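Local coordinates for protein UDP-N-Acetylglucosamine 2-Epimerase (Thermus thermophilus, PDB 1V4V) that probably interconverts UDP-N-acetylglucosamine and UDP-N-acetylmannosamine by inverting C2 of the sugar, as a two-domain homodimeric member of the UDP-N-acetylglucosamine 2-epimerase family, at residues G284-G289 and A311-L316; S275-T280 and E336-M341; R7-F12 and R85-M90; A106-A111 and I116-V121. All coordinates share one frame; numbering follows the deposited sequence.

Contact 1 (G284-G289 and A311-L316)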
loop_
_atom_site.group_PDB
_atom_site.type_symbol
_atom_site.label_atom_id
_atom_site.label_comp_id
_atom_site.label_asym_id
_atom_site.label_seq_id
_atom_site.Cartn_x
_atom_site.Cartn_y
_atom_site.Cartn_z
ATOM N N GLY A 284 4.591 24.348 17.050
ATOM C CA GLY A 284 5.781 23.525 16.915
ATOM C C GLY A 284 6.770 23.735 18.049
ATOM O O GLY A 284 7.300 22.777 18.618
ATOM N N LEU A 285 7.024 24.993 18.384
ATOM C CA LEU A 285 7.958 25.295 19.459
ATOM C C LEU A 285 7.396 24.883 20.814
ATOM O O LEU A 285 8.139 24.479 21.707
ATOM C CB LEU A 285 8.312 26.781 19.447
ATOM C CG LEU A 285 9.286 27.129 18.319
ATOM C CD1 LEU A 285 9.558 28.611 18.303
ATOM C CD2 LEU A 285 10.587 26.364 18.521
ATOM N N GLN A 286 6.081 24.973 20.967
ATOM C CA GLN A 286 5.461 24.579 22.223
ATOM C C GLN A 286 5.727 23.095 22.440
ATOM O O GLN A 286 6.043 22.662 23.545
ATOM C CB GLN A 286 3.955 24.866 22.177
ATOM C CG GLN A 286 3.164 24.290 23.343
ATOM C CD GLN A 286 2.580 22.928 23.023
ATOM O OE1 GLN A 286 1.854 22.772 22.040
ATOM N NE2 GLN A 286 2.886 21.936 23.854
ATOM N N GLU A 287 5.617 22.311 21.374
ATOM C CA GLU A 287 5.863 20.884 21.484
ATOM C C GLU A 287 7.330 20.595 21.760
ATOM O O GLU A 287 7.657 19.635 22.452
ATOM C CB GLU A 287 5.400 20.164 20.217
ATOM C CG GLU A 287 3.888 20.127 20.097
ATOM C CD GLU A 287 3.409 19.214 18.990
ATOM O OE1 GLU A 287 3.877 18.054 18.932
ATOM O OE2 GLU A 287 2.558 19.653 18.190
ATOM N N GLU A 288 8.216 21.421 21.216
ATOM C CA GLU A 288 9.639 21.229 21.460
ATOM C C GLU A 288 9.943 21.499 22.930
ATOM O O GLU A 288 10.718 20.783 23.557
ATOM C CB GLU A 288 10.471 22.164 20.586
ATOM C CG GLU A 288 10.615 21.703 19.150
ATOM C CD GLU A 288 11.679 22.485 18.414
ATOM O OE1 GLU A 288 12.809 22.575 18.940
ATOM O OE2 GLU A 288 11.391 23.004 17.314
ATOM N N GLY A 289 9.329 22.540 23.480
ATOM C CA GLY A 289 9.558 22.845 24.881
ATOM C C GLY A 289 9.151 21.659 25.732
ATOM O O GLY A 289 9.869 21.258 26.648
ATOM N N ALA A 311 -2.634 17.936 29.206
ATOM C CA ALA A 311 -1.510 17.330 29.913
ATOM C C ALA A 311 -0.871 18.273 30.935
ATOM O O ALA A 311 -0.135 17.830 31.814
ATOM C CB ALA A 311 -0.457 16.857 28.912
ATOM N N GLY A 312 -1.142 19.567 30.809
ATOM C CA GLY A 312 -0.581 20.532 31.743
ATOM C C GLY A 312 0.861 20.903 31.442
ATOM O O GLY A 312 1.624 21.251 32.345
ATOM N N ILE A 313 1.237 20.838 30.169
ATOM C CA ILE A 313 2.597 21.158 29.757
ATOM C C ILE A 313 2.705 22.602 29.273
ATOM O O ILE A 313 3.803 23.117 29.048
ATOM C CB ILE A 313 3.067 20.211 28.628
ATOM C CG1 ILE A 313 2.086 20.267 27.454
ATOM C CG2 ILE A 313 3.168 18.783 29.152
ATOM C CD1 ILE A 313 2.488 19.394 26.273
ATOM N N LEU A 314 1.562 23.257 29.115
ATOM C CA LEU A 314 1.548 24.641 28.658
ATOM C C LEU A 314 0.440 25.416 29.347
ATOM O O LEU A 314 -0.505 24.834 29.879
ATOM C CB LEU A 314 1.342 24.697 27.136
ATOM C CG LEU A 314 -0.011 24.234 26.579
ATOM C CD1 LEU A 314 -1.051 25.336 26.753
ATOM C CD2 LEU A 314 0.135 23.901 25.101
ATOM N N LYS A 315 0.565 26.736 29.327
ATOM C CA LYS A 315 -0.429 27.611 29.926
ATOM C C LYS A 315 -0.772 28.669 28.887
ATOM O O LYS A 315 0.114 29.188 28.209
ATOM C CB LYS A 315 0.145 28.273 31.185
ATOM C CG LYS A 315 -0.875 29.029 32.022
ATOM C CD LYS A 315 -0.253 29.550 33.312
ATOM C CE LYS A 315 -1.322 29.967 34.314
ATOM N NZ LYS A 315 -2.238 31.001 33.762
ATOM N N LEU A 316 -2.056 28.976 28.738
ATOM C CA LEU A 316 -2.466 29.996 27.779
ATOM C C LEU A 316 -2.400 31.358 28.446
ATOM O O LEU A 316 -2.809 31.516 29.599
ATOM C CB LEU A 316 -3.889 29.737 27.288
ATOM C CG LEU A 316 -4.100 28.589 26.297
ATOM C CD1 LEU A 316 -5.592 28.410 26.048
ATOM C CD2 LEU A 316 -3.382 28.894 24.984
HETATM O O HOH W 1 4.432 22.542 25.919
#

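Contact 2 (S275-T280 and E336-M341)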
loop_
_atom_site.group_PDB
_atom_site.type_symbol
_atom_site.label_atom_id
_atom_site.label_comp_id
_atom_site.label_asym_id
_atom_site.label_seq_id
_atom_site.Cartn_x
_atom_site.Cartn_y
_atom_site.Cartn_z
ATOM N N SER A 275 16.646 27.172 29.571
ATOM C CA SER A 275 15.701 28.191 30.018
ATOM C C SER A 275 14.715 27.711 31.077
ATOM O O SER A 275 14.404 26.521 31.164
ATOM C CB SER A 275 14.924 28.739 28.818
ATOM O OG SER A 275 15.804 29.317 27.864
ATOM N N LEU A 276 14.222 28.660 31.869
ATOM C CA LEU A 276 13.262 28.385 32.936
ATOM C C LEU A 276 11.858 28.332 32.358
ATOM O O LEU A 276 10.948 27.743 32.943
ATOM C CB LEU A 276 13.272 29.517 33.975
ATOM C CG LEU A 276 14.519 29.882 34.780
ATOM C CD1 LEU A 276 14.219 31.108 35.638
ATOM C CD2 LEU A 276 14.935 28.719 35.657
ATOM N N LEU A 277 11.688 28.972 31.208
ATOM C CA LEU A 277 10.375 29.070 30.589
ATOM C C LEU A 277 10.492 29.457 29.126
ATOM O O LEU A 277 11.432 30.150 28.735
ATOM C CB LEU A 277 9.577 30.151 31.320
ATOM C CG LEU A 277 8.270 30.680 30.737
ATOM C CD1 LEU A 277 7.189 29.627 30.922
ATOM C CD2 LEU A 277 7.873 31.988 31.434
ATOM N N LEU A 278 9.528 28.998 28.332
ATOM C CA LEU A 278 9.451 29.327 26.911
ATOM C C LEU A 278 8.160 30.109 26.685
ATOM O O LEU A 278 7.083 29.670 27.098
ATOM C CB LEU A 278 9.407 28.065 26.040
ATOM C CG LEU A 278 9.035 28.365 24.579
ATOM C CD1 LEU A 278 10.148 29.195 23.931
ATOM C CD2 LEU A 278 8.806 27.066 23.805
ATOM N N VAL A 279 8.278 31.273 26.054
ATOM C CA VAL A 279 7.122 32.101 25.726
ATOM C C VAL A 279 7.022 32.011 24.206
ATOM O O VAL A 279 7.985 32.315 23.502
ATOM C CB VAL A 279 7.343 33.574 26.130
ATOM C CG1 VAL A 279 6.143 34.424 25.700
ATOM C CG2 VAL A 279 7.550 33.673 27.640
ATOM N N THR A 280 5.873 31.590 23.688
ATOM C CA THR A 280 5.749 31.465 22.239
ATOM C C THR A 280 4.305 31.520 21.758
ATOM O O THR A 280 3.373 31.546 22.561
ATOM C CB THR A 280 6.355 30.126 21.766
ATOM O OG1 THR A 280 6.345 30.068 20.336
ATOM C CG2 THR A 280 5.537 28.943 22.314
ATOM N N GLU A 336 6.275 26.544 42.064
ATOM C CA GLU A 336 5.552 25.280 42.132
ATOM C C GLU A 336 4.829 24.988 40.822
ATOM O O GLU A 336 4.828 23.855 40.349
ATOM C CB GLU A 336 4.534 25.301 43.270
ATOM C CG GLU A 336 5.126 25.681 44.616
ATOM C CD GLU A 336 4.712 27.075 45.057
ATOM O OE1 GLU A 336 5.081 28.068 44.380
ATOM O OE2 GLU A 336 4.004 27.168 46.087
ATOM N N GLU A 337 4.213 26.007 40.234
ATOM C CA GLU A 337 3.496 25.803 38.982
ATOM C C GLU A 337 4.475 25.472 37.869
ATOM O O GLU A 337 4.204 24.609 37.040
ATOM C CB GLU A 337 2.676 27.038 38.609
ATOM C CG GLU A 337 1.798 26.828 37.381
ATOM C CD GLU A 337 0.813 27.958 37.164
ATOM O OE1 GLU A 337 0.056 27.916 36.168
ATOM O OE2 GLU A 337 0.794 28.891 37.993
ATOM N N LEU A 338 5.616 26.154 37.849
ATOM C CA LEU A 338 6.627 25.885 36.833
ATOM C C LEU A 338 7.105 24.440 36.980
ATOM O O LEU A 338 7.267 23.724 35.991
ATOM C CB LEU A 338 7.816 26.837 36.993
ATOM C CG LEU A 338 7.583 28.283 36.541
ATOM C CD1 LEU A 338 8.759 29.137 36.967
ATOM C CD2 LEU A 338 7.403 28.336 35.015
ATOM N N SER A 339 7.312 24.019 38.225
ATOM C CA SER A 339 7.765 22.661 38.522
ATOM C C SER A 339 6.761 21.607 38.054
ATOM O O SER A 339 7.152 20.578 37.496
ATOM C CB SER A 339 7.996 22.495 40.030
ATOM O OG SER A 339 8.380 21.164 40.334
ATOM N N ARG A 340 5.477 21.857 38.295
ATOM C CA ARG A 340 4.428 20.923 37.887
ATOM C C ARG A 340 4.421 20.746 36.374
ATOM O O ARG A 340 4.143 19.662 35.859
ATOM C CB ARG A 340 3.049 21.419 38.319
ATOM C CG ARG A 340 2.756 21.363 39.806
ATOM C CD ARG A 340 1.248 21.380 40.013
ATOM N NE ARG A 340 0.615 22.423 39.209
ATOM C CZ ARG A 340 -0.650 22.395 38.798
ATOM N NH1 ARG A 340 -1.434 21.373 39.113
ATOM N NH2 ARG A 340 -1.128 23.393 38.064
HETATM N N MSE A 341 4.712 21.825 35.659
HETATM C CA MSE A 341 4.732 21.766 34.212
HETATM C C MSE A 341 5.941 20.956 33.742
HETATM O O MSE A 341 5.828 20.166 32.809
HETATM C CB MSE A 341 4.724 23.193 33.649
HETATM C CG MSE A 341 3.548 24.005 34.210
HETATM SE SE MSE A 341 3.384 25.809 33.536
HETATM C CE MSE A 341 3.441 25.261 31.676
#

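Contact 3 (R7-F12 and R85-M90)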
loop_
_atom_site.group_PDB
_atom_site.type_symbol
_atom_site.label_atom_id
_atom_site.label_comp_id
_atom_site.label_asym_id
_atom_site.label_seq_id
_atom_site.Cartn_x
_atom_site.Cartn_y
_atom_site.Cartn_z
ATOM N N ARG A 7 21.977 -5.996 8.894
ATOM C CA ARG A 7 22.049 -4.623 8.418
ATOM C C ARG A 7 20.652 -4.018 8.296
ATOM O O ARG A 7 19.748 -4.621 7.713
ATOM C CB ARG A 7 22.781 -4.572 7.075
ATOM C CG ARG A 7 24.143 -5.270 7.096
ATOM C CD ARG A 7 24.963 -4.950 5.854
ATOM N NE ARG A 7 26.076 -5.878 5.653
ATOM C CZ ARG A 7 27.031 -6.129 6.546
ATOM N NH1 ARG A 7 27.026 -5.524 7.726
ATOM N NH2 ARG A 7 27.998 -6.990 6.258
ATOM N N VAL A 8 20.481 -2.828 8.862
ATOM C CA VAL A 8 19.195 -2.135 8.834
ATOM C C VAL A 8 19.364 -0.814 8.105
ATOM O O VAL A 8 20.057 0.085 8.578
ATOM C CB VAL A 8 18.684 -1.861 10.265
ATOM C CG1 VAL A 8 17.326 -1.166 10.219
ATOM C CG2 VAL A 8 18.583 -3.164 11.026
ATOM N N VAL A 9 18.729 -0.698 6.947
ATOM C CA VAL A 9 18.839 0.514 6.157
ATOM C C VAL A 9 17.699 1.486 6.426
ATOM O O VAL A 9 16.526 1.121 6.337
ATOM C CB VAL A 9 18.870 0.184 4.637
ATOM C CG1 VAL A 9 18.959 1.471 3.813
ATOM C CG2 VAL A 9 20.064 -0.723 4.321
ATOM N N LEU A 10 18.056 2.712 6.787
ATOM C CA LEU A 10 17.063 3.756 7.010
ATOM C C LEU A 10 17.088 4.582 5.734
ATOM O O LEU A 10 18.119 5.150 5.379
ATOM C CB LEU A 10 17.435 4.637 8.207
ATOM C CG LEU A 10 17.378 3.981 9.583
ATOM C CD1 LEU A 10 18.574 3.052 9.763
ATOM C CD2 LEU A 10 17.393 5.064 10.655
ATOM N N ALA A 11 15.958 4.634 5.040
ATOM C CA ALA A 11 15.867 5.374 3.793
ATOM C C ALA A 11 14.937 6.575 3.925
ATOM O O ALA A 11 13.771 6.421 4.270
ATOM C CB ALA A 11 15.370 4.449 2.692
ATOM N N PHE A 12 15.467 7.762 3.655
ATOM C CA PHE A 12 14.693 8.999 3.735
ATOM C C PHE A 12 15.341 10.061 2.856
ATOM O O PHE A 12 16.502 9.920 2.461
ATOM C CB PHE A 12 14.600 9.461 5.190
ATOM C CG PHE A 12 15.926 9.533 5.890
ATOM C CD1 PHE A 12 16.751 10.641 5.735
ATOM C CD2 PHE A 12 16.357 8.479 6.693
ATOM C CE1 PHE A 12 17.991 10.703 6.372
ATOM C CE2 PHE A 12 17.598 8.530 7.335
ATOM C CZ PHE A 12 18.416 9.642 7.175
ATOM N N ARG A 85 17.967 -1.974 -6.278
ATOM C CA ARG A 85 19.374 -2.324 -6.458
ATOM C C ARG A 85 20.221 -1.858 -5.281
ATOM O O ARG A 85 21.094 -2.588 -4.805
ATOM C CB ARG A 85 19.917 -1.720 -7.758
ATOM C CG ARG A 85 21.380 -2.076 -8.029
ATOM C CD ARG A 85 21.807 -1.774 -9.461
ATOM N NE ARG A 85 21.551 -0.391 -9.849
ATOM C CZ ARG A 85 20.456 0.019 -10.485
ATOM N NH1 ARG A 85 19.509 -0.847 -10.814
ATOM N NH2 ARG A 85 20.307 1.298 -10.791
ATOM N N ALA A 86 19.962 -0.641 -4.810
ATOM C CA ALA A 86 20.710 -0.093 -3.683
ATOM C C ALA A 86 20.503 -0.919 -2.416
ATOM O O ALA A 86 21.457 -1.189 -1.685
ATOM C CB ALA A 86 20.303 1.370 -3.433
ATOM N N LEU A 87 19.266 -1.327 -2.149
ATOM C CA LEU A 87 18.991 -2.100 -0.945
ATOM C C LEU A 87 19.625 -3.485 -1.004
ATOM O O LEU A 87 20.077 -4.015 0.012
ATOM C CB LEU A 87 17.478 -2.224 -0.724
ATOM C CG LEU A 87 16.774 -0.881 -0.484
ATOM C CD1 LEU A 87 15.273 -1.103 -0.361
ATOM C CD2 LEU A 87 17.331 -0.224 0.788
ATOM N N LYS A 88 19.665 -4.058 -2.200
ATOM C CA LYS A 88 20.240 -5.380 -2.394
ATOM C C LYS A 88 21.765 -5.312 -2.280
ATOM O O LYS A 88 22.385 -6.151 -1.621
ATOM C CB LYS A 88 19.833 -5.919 -3.768
ATOM C CG LYS A 88 20.097 -7.401 -3.976
ATOM C CD LYS A 88 19.663 -7.833 -5.370
ATOM C CE LYS A 88 19.925 -9.312 -5.604
ATOM N NZ LYS A 88 19.581 -9.721 -7.000
ATOM N N GLU A 89 22.360 -4.307 -2.912
ATOM C CA GLU A 89 23.811 -4.133 -2.885
ATOM C C GLU A 89 24.325 -3.749 -1.498
ATOM O O GLU A 89 25.471 -4.040 -1.151
ATOM C CB GLU A 89 24.239 -3.088 -3.918
ATOM C CG GLU A 89 24.006 -3.525 -5.360
ATOM C CD GLU A 89 24.465 -2.496 -6.380
ATOM O OE1 GLU A 89 24.351 -2.770 -7.593
ATOM O OE2 GLU A 89 24.941 -1.416 -5.975
HETATM N N MSE A 90 23.482 -3.090 -0.709
HETATM C CA MSE A 90 23.858 -2.695 0.646
HETATM C C MSE A 90 23.683 -3.876 1.601
HETATM O O MSE A 90 24.069 -3.797 2.770
HETATM C CB MSE A 90 22.998 -1.518 1.127
HETATM C CG MSE A 90 23.255 -0.214 0.396
HETATM SE SE MSE A 90 21.883 1.125 0.780
HETATM C CE MSE A 90 22.745 1.999 2.289
#

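Contact 4 (A106-A111 and I116-V121)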
loop_
_atom_site.group_PDB
_atom_site.type_symbol
_atom_site.label_atom_id
_atom_site.label_comp_id
_atom_site.label_asym_id
_atom_site.label_seq_id
_atom_site.Cartn_x
_atom_site.Cartn_y
_atom_site.Cartn_z
ATOM N N ALA A 106 7.695 4.055 -2.904
ATOM C CA ALA A 106 8.488 3.429 -3.956
ATOM C C ALA A 106 9.635 2.631 -3.344
ATOM O O ALA A 106 9.954 1.538 -3.811
ATOM C CB ALA A 106 9.026 4.485 -4.916
ATOM N N VAL A 107 10.245 3.174 -2.291
ATOM C CA VAL A 107 11.346 2.487 -1.619
ATOM C C VAL A 107 10.836 1.253 -0.883
ATOM O O VAL A 107 11.451 0.188 -0.945
ATOM C CB VAL A 107 12.074 3.434 -0.625
ATOM C CG1 VAL A 107 13.109 2.662 0.177
ATOM C CG2 VAL A 107 12.750 4.562 -1.394
ATOM N N ALA A 108 9.705 1.391 -0.193
ATOM C CA ALA A 108 9.114 0.274 0.533
ATOM C C ALA A 108 8.721 -0.844 -0.436
ATOM O O ALA A 108 8.883 -2.031 -0.130
ATOM C CB ALA A 108 7.886 0.738 1.310
ATOM N N TRP A 109 8.209 -0.471 -1.605
ATOM C CA TRP A 109 7.811 -1.482 -2.581
ATOM C C TRP A 109 9.056 -2.174 -3.150
ATOM O O TRP A 109 9.054 -3.384 -3.384
ATOM C CB TRP A 109 6.979 -0.840 -3.698
ATOM C CG TRP A 109 6.275 -1.834 -4.593
ATOM C CD1 TRP A 109 5.928 -3.120 -4.286
ATOM C CD2 TRP A 109 5.809 -1.603 -5.927
ATOM N NE1 TRP A 109 5.277 -3.704 -5.347
ATOM C CE2 TRP A 109 5.191 -2.795 -6.367
ATOM C CE3 TRP A 109 5.854 -0.505 -6.794
ATOM C CZ2 TRP A 109 4.620 -2.919 -7.638
ATOM C CZ3 TRP A 109 5.286 -0.629 -8.059
ATOM C CH2 TRP A 109 4.678 -1.827 -8.466
ATOM N N ALA A 110 10.121 -1.402 -3.353
ATOM C CA ALA A 110 11.373 -1.948 -3.868
ATOM C C ALA A 110 11.899 -2.982 -2.876
ATOM O O ALA A 110 12.327 -4.067 -3.266
ATOM C CB ALA A 110 12.392 -0.832 -4.054
ATOM N N ALA A 111 11.861 -2.641 -1.588
ATOM C CA ALA A 111 12.319 -3.544 -0.543
ATOM C C ALA A 111 11.480 -4.811 -0.559
ATOM O O ALA A 111 12.009 -5.926 -0.518
ATOM C CB ALA A 111 12.214 -2.866 0.819
ATOM N N ILE A 116 12.893 -7.971 1.241
ATOM C CA ILE A 116 13.431 -7.393 2.472
ATOM C C ILE A 116 12.298 -6.830 3.331
ATOM O O ILE A 116 11.499 -6.016 2.861
ATOM C CB ILE A 116 14.424 -6.254 2.156
ATOM C CG1 ILE A 116 15.485 -6.748 1.166
ATOM C CG2 ILE A 116 15.087 -5.762 3.452
ATOM C CD1 ILE A 116 16.297 -5.648 0.527
ATOM N N PRO A 117 12.207 -7.265 4.600
ATOM C CA PRO A 117 11.157 -6.785 5.509
ATOM C C PRO A 117 11.238 -5.273 5.640
ATOM O O PRO A 117 12.329 -4.707 5.639
ATOM C CB PRO A 117 11.485 -7.475 6.833
ATOM C CG PRO A 117 12.243 -8.691 6.421
ATOM C CD PRO A 117 13.104 -8.213 5.287
ATOM N N VAL A 118 10.081 -4.632 5.769
ATOM C CA VAL A 118 10.013 -3.179 5.885
ATOM C C VAL A 118 9.305 -2.730 7.155
ATOM O O VAL A 118 8.290 -3.304 7.551
ATOM C CB VAL A 118 9.252 -2.568 4.682
ATOM C CG1 VAL A 118 9.048 -1.067 4.889
ATOM C CG2 VAL A 118 10.017 -2.827 3.406
ATOM N N GLY A 119 9.849 -1.691 7.781
ATOM C CA GLY A 119 9.245 -1.141 8.983
ATOM C C GLY A 119 8.860 0.292 8.665
ATOM O O GLY A 119 9.611 0.994 7.988
ATOM N N HIS A 120 7.697 0.730 9.137
ATOM C CA HIS A 120 7.231 2.090 8.868
ATOM C C HIS A 120 7.150 2.900 10.161
ATOM O O HIS A 120 6.315 2.622 11.025
ATOM C CB HIS A 120 5.853 2.033 8.202
ATOM C CG HIS A 120 5.437 3.319 7.562
ATOM N ND1 HIS A 120 4.185 3.502 7.015
ATOM C CD2 HIS A 120 6.113 4.471 7.346
ATOM C CE1 HIS A 120 4.110 4.709 6.487
ATOM N NE2 HIS A 120 5.269 5.320 6.674
ATOM N N VAL A 121 8.024 3.897 10.285
ATOM C CA VAL A 121 8.073 4.754 11.471
ATOM C C VAL A 121 7.003 5.851 11.418
ATOM O O VAL A 121 6.750 6.443 10.365
ATOM C CB VAL A 121 9.482 5.387 11.617
ATOM C CG1 VAL A 121 9.558 6.248 12.879
ATOM C CG2 VAL A 121 10.543 4.278 11.671
#

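Contact 1 (G284-G289 and A311-L316)
The side-chain amide of Q286 lies flat beneath a methyl of L314. L314 CD2 stands over the amide face, 3.4 Å from Q286 CD, and is almost as near to CG, OE1 and NE2. I313 comes in at the nitrogen end, with its CD1 3.5 Å from Q286 NE2. Both side chains cross that of Q286 at about a right angle. The first torsion of Q286 sets CG opposite the backbone N (chi1 170°), and the bend at chi2 (-94°) turns the amide. NE2 then donates to a water at 2.6 Å. Q286 O (2.9 Å) and I313 O (3.2 Å) are possible acceptors for this water, but further acceptors nearby leave its protons unassigned. With an alanine in place of Q286, the water would probably lose its amide donor and a gap would open below L314 CD2. Further out, Y348 and V296 also touch Q286. G312 closes the preceding helix 306-311 in a Schellman motif, and its positive phi turns the chain into I313 and L314. The contact places helix 283-291 against edge strand 314-316 of the parallel sheet in the C-terminal Rossmann-like domain, an arrangement typical of the GT-B fold.

Contact 2 (S275-T280 and E336-M341)
L276 O accepts a hydrogen bond from R342 NH2, and L338 CD2 approaches the same oxygen to 4.1 Å. The arginine supplies the polar partner. The methyl adds only van der Waals contact. R342 follows the segment 336-341 in the same helix, so this bond ties the helix to the carbonyl where the strand 275-280 turns a corner. L276 makes that corner, with phi and psi of -83° and -23° in an otherwise extended run.

L338 carries the contact from the helix side. Its CG lies beside the backbone N and opposite the carbonyl carbon (chi1 -74°), and CD2 does the touching. Besides L276 O, this methyl meets L277 CD1 at 4.3 Å, one branched end against another. The L276 side chain comes no closer than 5.4 Å, between its CB and L338 CD1. No hydrogen bond joins the two segments directly. The direct contact is small, with L277 CA and L338 CA 7.9 Å apart.

The surroundings fill in the rest. L331 of helix 321-332 touches both L277 and L338, so three leucines from three elements meet, while L332 also touches L277 and P295 touches L338. Strand 275-280 runs inside the six-stranded parallel sheet, between strands 200-203 and 296-298, while helices 321-332 and 335-343 pack against it.

Contact 3 (R7-F12 and R85-M90)
V9 meets both L87 and M90 through one methyl. V9, M90 and L87 bury the most surface in this contact. V9 CG1 lies 3.8 Å from L87 CD2 and 4.1 Å from M90 CE. CG1 points toward the helix because it lies opposite the backbone N (chi1 179°). L87 also comes within 4.2 Å of V9 CB through the same CD2. The leucine and valine side chains cross obliquely, while M90 and V9 cross at about a right angle.

V9 belongs to strand 6-12, in the middle of a parallel sheet with the strand order of a Rossmann-like fold. Helix 72-89 lies in the crossover that takes the chain from strand 61-62 to strand 94-98. To get there it passes over strands 34-40 and 6-12, which explains why V9 and L87 both also touch L39 of strand 34-40.

M90 is a selenomethionine. Its chain bends at the last torsion (chi3 92°), and the terminal CE thus comes over V9. D60 and R61 touch it as well. Its carbonyl meets the arginine at the start of the strand segment: M90 O is 3.4 Å from R7 CD and 4.1 Å from R7 NE. This is a carbon contact and no hydrogen bond. The backbone N of R7 hydrogen-bonds to D93 OD1, just ahead of strand 94-98.

Contact 4 (A106-A111 and I116-V121)
This contact is the turn from helix to second strand in the beta-alpha-beta unit of strand 94-98, helix 102-113 and strand 118-121. The polar link is a backbone bond: I116 N donates to A111 O at 2.8 Å, nearly straight at 165°. The donor stands above the carbonyl plane, 36° out of it. Next to this bond, A111 CB presses on V118 CG2 at 3.4 Å, tighter than usual for two carbons. V118 has CG1 opposite its backbone N (chi1 174°) and CG2 beside it, so CG2 faces A111 CB and A108 O while CG1 reaches A108 CB. V118 CG1 is 4.2 Å from A108 CB, and CG2 lies 3.8 Å from A108 O. I116 adds its CB, 4.3 Å from A111 CB. V95 of the neighbouring strand touches both A111 and I116. W109 points away from the strand, and its ring meets F105 of the second subunit edge-to-face, so the same helix serves the dimer. Helix and strand come close, with A108 CA 6.4 Å from V118 CA. The contact is apolar apart from one mainchain bond: I116 N satisfies A111 O among buried residues, while the methyls close the helix onto the strand.

The four contacts fall into two pairs, one in each Rossmann-like domain. Contacts 1 and 2 share the six-stranded sheet, with centres about 9 Å apart. They touch where M341 CE lies 3.4 Å from I313 O, and strand 275-280 leads into helix 283-291. Contacts 3 and 4 share the seven-stranded sheet, with centres about 10 Å apart. There L87 CD1 packs at 3.7 Å on A111 CB. Between the pairs the centres are about 34 to 43 Å apart, and the nearest atoms of contacts 1 and 4 about 14 Å. In GT-B relatives the active site lies in the cleft between the domains. The contacts lie in the flanking domains; none is known to line it.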